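PDB 5KEI: 2,3-dihydroxybenzoate-AMP ligase from Mycobacterium smegmatis, which is an enzyme of the ANL superfamily, built from a large AMP-binding domain and a smaller C-terminal domain. Local coordinates for residues Gln34-Ala39 / Arg407-Leu412; Gln228-Asn233 / Ala256-Leu261. All blocks are in the same frame, centred on the assembly; numbering follows the deposited sequence.

Contact 1: residues Gln34-Ala39 / Arg407-Leu412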
loop_
_atom_site.group_PDB
_atom_site.type_symbol
_atom_site.label_atom_id
_atom_site.label_comp_id
_atom_site.label_asym_id
_atom_site.label_seq_id
_atom_site.Cartn_x
_atom_site.Cartn_y
_atom_site.Cartn_z
ATOM N N GLN A 34 -3.064 -10.268 -21.396
ATOM C CA GLN A 34 -2.312 -10.907 -22.481
ATOM C C GLN A 34 -1.142 -10.042 -22.953
ATOM O O GLN A 34 -0.027 -10.547 -23.152
ATOM C CB GLN A 34 -3.239 -11.229 -23.654
ATOM C CG GLN A 34 -2.578 -11.977 -24.817
ATOM C CD GLN A 34 -1.706 -13.158 -24.381
ATOM O OE1 GLN A 34 -2.047 -13.918 -23.459
ATOM N NE2 GLN A 34 -0.560 -13.307 -25.047
ATOM N N ALA A 35 -1.396 -8.742 -23.103
ATOM C CA ALA A 35 -0.375 -7.783 -23.515
ATOM C C ALA A 35 0.822 -7.770 -22.556
ATOM O O ALA A 35 1.990 -7.750 -22.981
ATOM C CB ALA A 35 -0.984 -6.388 -23.618
ATOM N N TYR A 36 0.528 -7.794 -21.262
ATOM C CA TYR A 36 1.573 -7.750 -20.240
ATOM C C TYR A 36 2.382 -9.053 -20.193
ATOM O O TYR A 36 3.560 -9.052 -19.836
ATOM C CB TYR A 36 0.951 -7.448 -18.864
ATOM C CG TYR A 36 0.219 -6.116 -18.808
ATOM C CD1 TYR A 36 0.571 -5.075 -19.657
ATOM C CD2 TYR A 36 -0.828 -5.909 -17.921
ATOM C CE1 TYR A 36 -0.084 -3.879 -19.615
ATOM C CE2 TYR A 36 -1.491 -4.722 -17.882
ATOM C CZ TYR A 36 -1.114 -3.703 -18.723
ATOM O OH TYR A 36 -1.777 -2.504 -18.683
ATOM N N ARG A 37 1.730 -10.159 -20.538
ATOM C CA ARG A 37 2.385 -11.456 -20.650
ATOM C C ARG A 37 3.297 -11.457 -21.892
ATOM O O ARG A 37 4.463 -11.849 -21.822
ATOM C CB ARG A 37 1.336 -12.577 -20.707
ATOM C CG ARG A 37 1.250 -13.408 -19.429
ATOM C CD ARG A 37 0.151 -14.495 -19.444
ATOM N NE ARG A 37 0.023 -15.176 -20.735
ATOM C CZ ARG A 37 0.588 -16.335 -21.068
ATOM N NH1 ARG A 37 1.351 -17.005 -20.218
ATOM N NH2 ARG A 37 0.378 -16.833 -22.276
ATOM N N ALA A 38 2.776 -10.964 -23.009
ATOM C CA ALA A 38 3.568 -10.855 -24.238
ATOM C C ALA A 38 4.786 -9.926 -24.102
ATOM O O ALA A 38 5.800 -10.145 -24.773
ATOM C CB ALA A 38 2.686 -10.390 -25.395
ATOM N N ALA A 39 4.707 -8.911 -23.228
ATOM C CA ALA A 39 5.802 -7.936 -23.093
ATOM C C ALA A 39 6.845 -8.355 -22.060
ATOM O O ALA A 39 7.830 -7.647 -21.837
ATOM C CB ALA A 39 5.246 -6.563 -22.740
ATOM N N ARG A 407 -2.969 3.769 -14.853
ATOM C CA ARG A 407 -3.344 2.418 -15.212
ATOM C C ARG A 407 -2.094 1.740 -15.764
ATOM O O ARG A 407 -1.320 2.370 -16.479
ATOM C CB ARG A 407 -4.468 2.430 -16.238
ATOM C CG ARG A 407 -5.141 1.108 -16.454
ATOM C CD ARG A 407 -6.201 1.242 -17.533
ATOM N NE ARG A 407 -5.623 1.518 -18.848
ATOM C CZ ARG A 407 -6.345 1.857 -19.912
ATOM N NH1 ARG A 407 -7.662 1.962 -19.807
ATOM N NH2 ARG A 407 -5.762 2.099 -21.079
ATOM N N GLY A 408 -1.889 0.472 -15.420
ATOM C CA GLY A 408 -0.743 -0.262 -15.912
ATOM C C GLY A 408 -0.596 -1.670 -15.369
ATOM O O GLY A 408 -1.460 -2.175 -14.645
ATOM N N PRO A 409 0.531 -2.309 -15.699
ATOM C CA PRO A 409 0.763 -3.741 -15.465
ATOM C C PRO A 409 0.815 -4.175 -13.991
ATOM O O PRO A 409 0.901 -5.378 -13.723
ATOM C CB PRO A 409 2.118 -3.987 -16.149
ATOM C CG PRO A 409 2.784 -2.632 -16.183
ATOM C CD PRO A 409 1.670 -1.653 -16.365
ATOM N N TYR A 410 0.765 -3.234 -13.051
ATOM C CA TYR A 410 0.746 -3.613 -11.639
ATOM C C TYR A 410 -0.116 -2.644 -10.810
ATOM O O TYR A 410 0.014 -2.585 -9.594
ATOM C CB TYR A 410 2.180 -3.700 -11.079
ATOM C CG TYR A 410 2.972 -2.437 -11.312
ATOM C CD1 TYR A 410 2.993 -1.438 -10.357
ATOM C CD2 TYR A 410 3.670 -2.231 -12.496
ATOM C CE1 TYR A 410 3.678 -0.273 -10.561
ATOM C CE2 TYR A 410 4.379 -1.056 -12.713
ATOM C CZ TYR A 410 4.366 -0.079 -11.735
ATOM O OH TYR A 410 5.038 1.095 -11.898
ATOM N N THR A 411 -1.004 -1.909 -11.479
ATOM C CA THR A 411 -1.928 -0.984 -10.819
ATOM C C THR A 411 -3.322 -1.607 -10.704
ATOM O O THR A 411 -3.857 -2.137 -11.680
ATOM C CB THR A 411 -2.013 0.373 -11.571
ATOM O OG1 THR A 411 -0.767 1.074 -11.432
ATOM C CG2 THR A 411 -3.135 1.249 -10.998
ATOM N N LEU A 412 -3.909 -1.549 -9.512
ATOM C CA LEU A 412 -5.154 -2.262 -9.247
ATOM C C LEU A 412 -6.324 -1.734 -10.075
ATOM O O LEU A 412 -6.326 -0.589 -10.521
ATOM C CB LEU A 412 -5.501 -2.195 -7.761
ATOM C CG LEU A 412 -6.365 -1.033 -7.283
ATOM C CD1 LEU A 412 -6.735 -1.243 -5.828
ATOM C CD2 LEU A 412 -5.655 0.294 -7.466
#

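Contact 2: residues Gln228-Asn233 / Ala256-Leu261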
loop_
_atom_site.group_PDB
_atom_site.type_symbol
_atom_site.label_atom_id
_atom_site.label_comp_id
_atom_site.label_asym_id
_atom_site.label_seq_id
_atom_site.Cartn_x
_atom_site.Cartn_y
_atom_site.Cartn_z
ATOM N N GLN A 228 1.093 -12.176 -10.565
ATOM C CA GLN A 228 1.686 -11.655 -11.787
ATOM C C GLN A 228 2.309 -10.278 -11.555
ATOM O O GLN A 228 3.466 -10.032 -11.940
ATOM C CB GLN A 228 0.639 -11.572 -12.904
ATOM C CG GLN A 228 0.094 -12.925 -13.454
ATOM C CD GLN A 228 1.052 -13.615 -14.448
ATOM O OE1 GLN A 228 2.264 -13.443 -14.368
ATOM N NE2 GLN A 228 0.496 -14.384 -15.395
ATOM N N ASP A 229 1.557 -9.373 -10.919
ATOM C CA ASP A 229 1.984 -7.990 -10.953
ATOM C C ASP A 229 2.948 -7.706 -9.814
ATOM O O ASP A 229 3.801 -6.826 -9.936
ATOM C CB ASP A 229 0.818 -6.990 -10.928
ATOM C CG ASP A 229 0.091 -6.925 -9.603
ATOM O OD1 ASP A 229 -0.854 -7.687 -9.384
ATOM O OD2 ASP A 229 0.534 -6.142 -8.734
ATOM N N TYR A 230 2.867 -8.485 -8.739
ATOM C CA TYR A 230 3.715 -8.233 -7.578
ATOM C C TYR A 230 5.125 -8.801 -7.819
ATOM O O TYR A 230 6.120 -8.187 -7.427
ATOM C CB TYR A 230 3.068 -8.794 -6.288
ATOM C CG TYR A 230 3.455 -7.926 -5.105
ATOM C CD1 TYR A 230 3.138 -6.564 -5.157
ATOM C CD2 TYR A 230 4.001 -8.419 -3.924
ATOM C CE1 TYR A 230 3.419 -5.702 -4.143
ATOM C CE2 TYR A 230 4.283 -7.521 -2.843
ATOM C CZ TYR A 230 3.982 -6.160 -2.984
ATOM O OH TYR A 230 4.214 -5.206 -2.021
ATOM N N VAL A 231 5.214 -9.937 -8.504
ATOM C CA VAL A 231 6.521 -10.464 -8.887
ATOM C C VAL A 231 7.163 -9.510 -9.891
ATOM O O VAL A 231 8.336 -9.145 -9.759
ATOM C CB VAL A 231 6.414 -11.867 -9.474
ATOM C CG1 VAL A 231 7.780 -12.342 -10.039
ATOM C CG2 VAL A 231 5.888 -12.828 -8.404
ATOM N N TYR A 232 6.381 -9.071 -10.873
ATOM C CA TYR A 232 6.874 -8.034 -11.775
ATOM C C TYR A 232 7.305 -6.734 -11.063
ATOM O O TYR A 232 8.334 -6.157 -11.408
ATOM C CB TYR A 232 5.827 -7.700 -12.854
ATOM C CG TYR A 232 6.215 -6.541 -13.773
ATOM C CD1 TYR A 232 7.428 -6.542 -14.470
ATOM C CD2 TYR A 232 5.399 -5.424 -13.898
ATOM C CE1 TYR A 232 7.802 -5.467 -15.299
ATOM C CE2 TYR A 232 5.762 -4.354 -14.709
ATOM C CZ TYR A 232 6.966 -4.373 -15.406
ATOM O OH TYR A 232 7.316 -3.307 -16.216
ATOM N N ASN A 233 6.569 -6.319 -10.030
ATOM C CA ASN A 233 6.774 -5.030 -9.367
ATOM C C ASN A 233 8.206 -5.088 -8.714
ATOM O O ASN A 233 9.056 -4.199 -8.828
ATOM C CB ASN A 233 5.708 -4.795 -8.283
ATOM C CG ASN A 233 5.910 -3.493 -7.576
ATOM O OD1 ASN A 233 6.579 -3.447 -6.588
ATOM N ND2 ASN A 233 5.212 -2.462 -8.007
ATOM N N ALA A 256 5.970 -4.537 6.171
ATOM C CA ALA A 256 4.739 -4.920 5.470
ATOM C C ALA A 256 4.284 -3.857 4.486
ATOM O O ALA A 256 3.385 -4.097 3.676
ATOM C CB ALA A 256 3.623 -5.220 6.454
ATOM N N HIS A 257 4.891 -2.682 4.559
ATOM C CA HIS A 257 4.547 -1.623 3.624
ATOM C C HIS A 257 5.114 -1.930 2.234
ATOM O O HIS A 257 6.240 -2.414 2.116
ATOM C CB HIS A 257 5.069 -0.273 4.111
ATOM C CG HIS A 257 4.529 0.890 3.337
ATOM N ND1 HIS A 257 5.004 1.244 2.091
ATOM C CD2 HIS A 257 3.539 1.771 3.625
ATOM C CE1 HIS A 257 4.344 2.299 1.652
ATOM N NE2 HIS A 257 3.446 2.637 2.563
ATOM N N ASN A 258 4.324 -1.645 1.200
ATOM C CA ASN A 258 4.732 -1.824 -0.184
ATOM C C ASN A 258 6.184 -1.388 -0.462
ATOM O O ASN A 258 6.938 -2.091 -1.143
ATOM C CB ASN A 258 3.783 -1.048 -1.097
ATOM C CG ASN A 258 3.982 -1.383 -2.557
ATOM O OD1 ASN A 258 4.306 -2.521 -2.896
ATOM N ND2 ASN A 258 3.778 -0.405 -3.429
ATOM N N PHE A 259 6.578 -0.252 0.103
ATOM C CA PHE A 259 7.841 0.370 -0.269
ATOM C C PHE A 259 9.050 -0.521 0.114
ATOM O O PHE A 259 9.824 -0.869 -0.768
ATOM C CB PHE A 259 7.920 1.779 0.347
ATOM C CG PHE A 259 9.082 2.610 -0.134
ATOM C CD1 PHE A 259 9.775 2.279 -1.292
ATOM C CD2 PHE A 259 9.485 3.728 0.587
ATOM C CE1 PHE A 259 10.843 3.040 -1.736
ATOM C CE2 PHE A 259 10.572 4.504 0.157
ATOM C CZ PHE A 259 11.248 4.156 -1.021
ATOM N N PRO A 260 9.208 -0.921 1.406
ATOM C CA PRO A 260 10.327 -1.854 1.659
ATOM C C PRO A 260 9.993 -3.323 1.396
ATOM O O PRO A 260 10.856 -4.192 1.591
ATOM C CB PRO A 260 10.620 -1.667 3.148
ATOM C CG PRO A 260 9.265 -1.306 3.734
ATOM C CD PRO A 260 8.554 -0.492 2.670
ATOM N N LEU A 261 8.762 -3.615 0.991
ATOM C CA LEU A 261 8.409 -4.990 0.683
ATOM C C LEU A 261 8.770 -5.371 -0.769
ATOM O O LEU A 261 9.254 -6.465 -1.030
ATOM C CB LEU A 261 6.916 -5.212 0.951
ATOM C CG LEU A 261 6.409 -6.635 0.777
ATOM C CD1 LEU A 261 7.209 -7.588 1.658
ATOM C CD2 LEU A 261 4.912 -6.675 1.108
#

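Contact 1: residues Gln34-Ala39 / Arg407-Leu412
Tyr36 lays one face of its phenol ring on Pro409, and the two side chains cross at about a right angle. Pro409 CB stands almost squarely over the ring: it lies 3.8 Å from the centroid of the Tyr36 ring and only 6° off its normal, which makes this a CH-pi contact. The backbone reaches the same ring beside it, since Pro409 CA comes to 3.4 Å from Tyr36 CE2, shifted toward the rim. The proline is thus spread over the ring, with CB near the middle and CA at the side of CD2 and CE2. Its far end, CD, only just reaches Tyr36 CZ, at 4.2 Å. Past the rim, the hydroxyl meets the chain just before the proline: Tyr36 OH lies 3.6 Å from Gly408 C, an approach that makes no hydrogen bond. The polar partner of this hydroxyl is Arg32, one turn earlier on the same helix. A chi1 of -60° sets Tyr36 CG opposite its own carbonyl carbon and aims the ring from the helix across to the loop.

The loop has a defined shape where the ring meets it. Thr411 N bonds back to Gly408 O at 3.2 Å, closing a beta-turn with Pro409 as its second residue. Trp42 ties the two sides together, because its NE1 is hydrogen-bonded to Pro409 O while its ring meets that of Tyr36 with the planes about 55° apart. The arrangement is a CH-pi contact of a proline on a tyrosine face, which packs helix 30-38, near the N-terminus, on the turn that follows strand 402-407 of the four-stranded antiparallel sheet in this AMP-binding enzyme.

Contact 2: residues Gln228-Asn233 / Ala256-Leu261
The short helix 258-262, capped at its N-terminus, receives the hydroxyl end of Tyr230 from helix 227-240: Asn258 in its first turn takes the bond, and Leu261, three residues on, the apolar edge. The one hydrogen bond of the contact runs from Tyr230 OH to Asn258 OD1, 2.8 Å long. The hydroxyl lies in the carbonyl plane of the amide, on a lone pair, with a C=O...O angle of 142°. Ring and amide run antiparallel alongside one another, their planes 26° apart, and the oxygen lies at the ring edge, 3.5 Å from Tyr230 CE1. Leu261 supplies the apolar flank at the other edge, its CD2 lying 4.1 Å from Tyr230 CE2 and 3.5 Å from Tyr230 OH. One hydrogen bond grips the buried phenol oxygen, and a leucine methyl lies against it. In Asn258 a chi1 of -169° puts CG opposite the backbone N, beside the carbonyl carbon, and brings the amide oxygen to the tyrosine.

The start of the helix is fixed by its own cap. His257, at the N-cap, accepts the hydrogen of Phe259 N at ND1 (2.9 Å), in a nearly straight bond that lies close to the imidazole plane.

Two strands and a third helix pack against this junction. Leu211 of strand 207-212 touches Tyr230, Asn258 and Leu261 alike, and Arg225 of strand 222-226 lies against Tyr230 and Asn258. Helix 107-117 packs on Leu261 through Phe108 and Leu112.

Contact 2 is nested along the chain inside the loop closed by contact 1: the order is 34-39, 228-233, 256-261, 407-412. Their centres are about 15 Å apart, contact 2 lying about 9 Å and contact 1 about 19 Å from the centre of the chain. Helix 227-240, one side of contact 2, also touches contact 1. While its Tyr230 serves contact 2, Asp229 and Tyr232 pack on the turn of contact 1, with Pro409 O 3.2 Å from Asp229 CB and Tyr410 CD2 3.7 Å from Tyr232 CE2. Continuous packing thus runs from helix 30-38 through the 407-412 loop and helix 227-240 to helix 258-262, joining distant parts of the sequence.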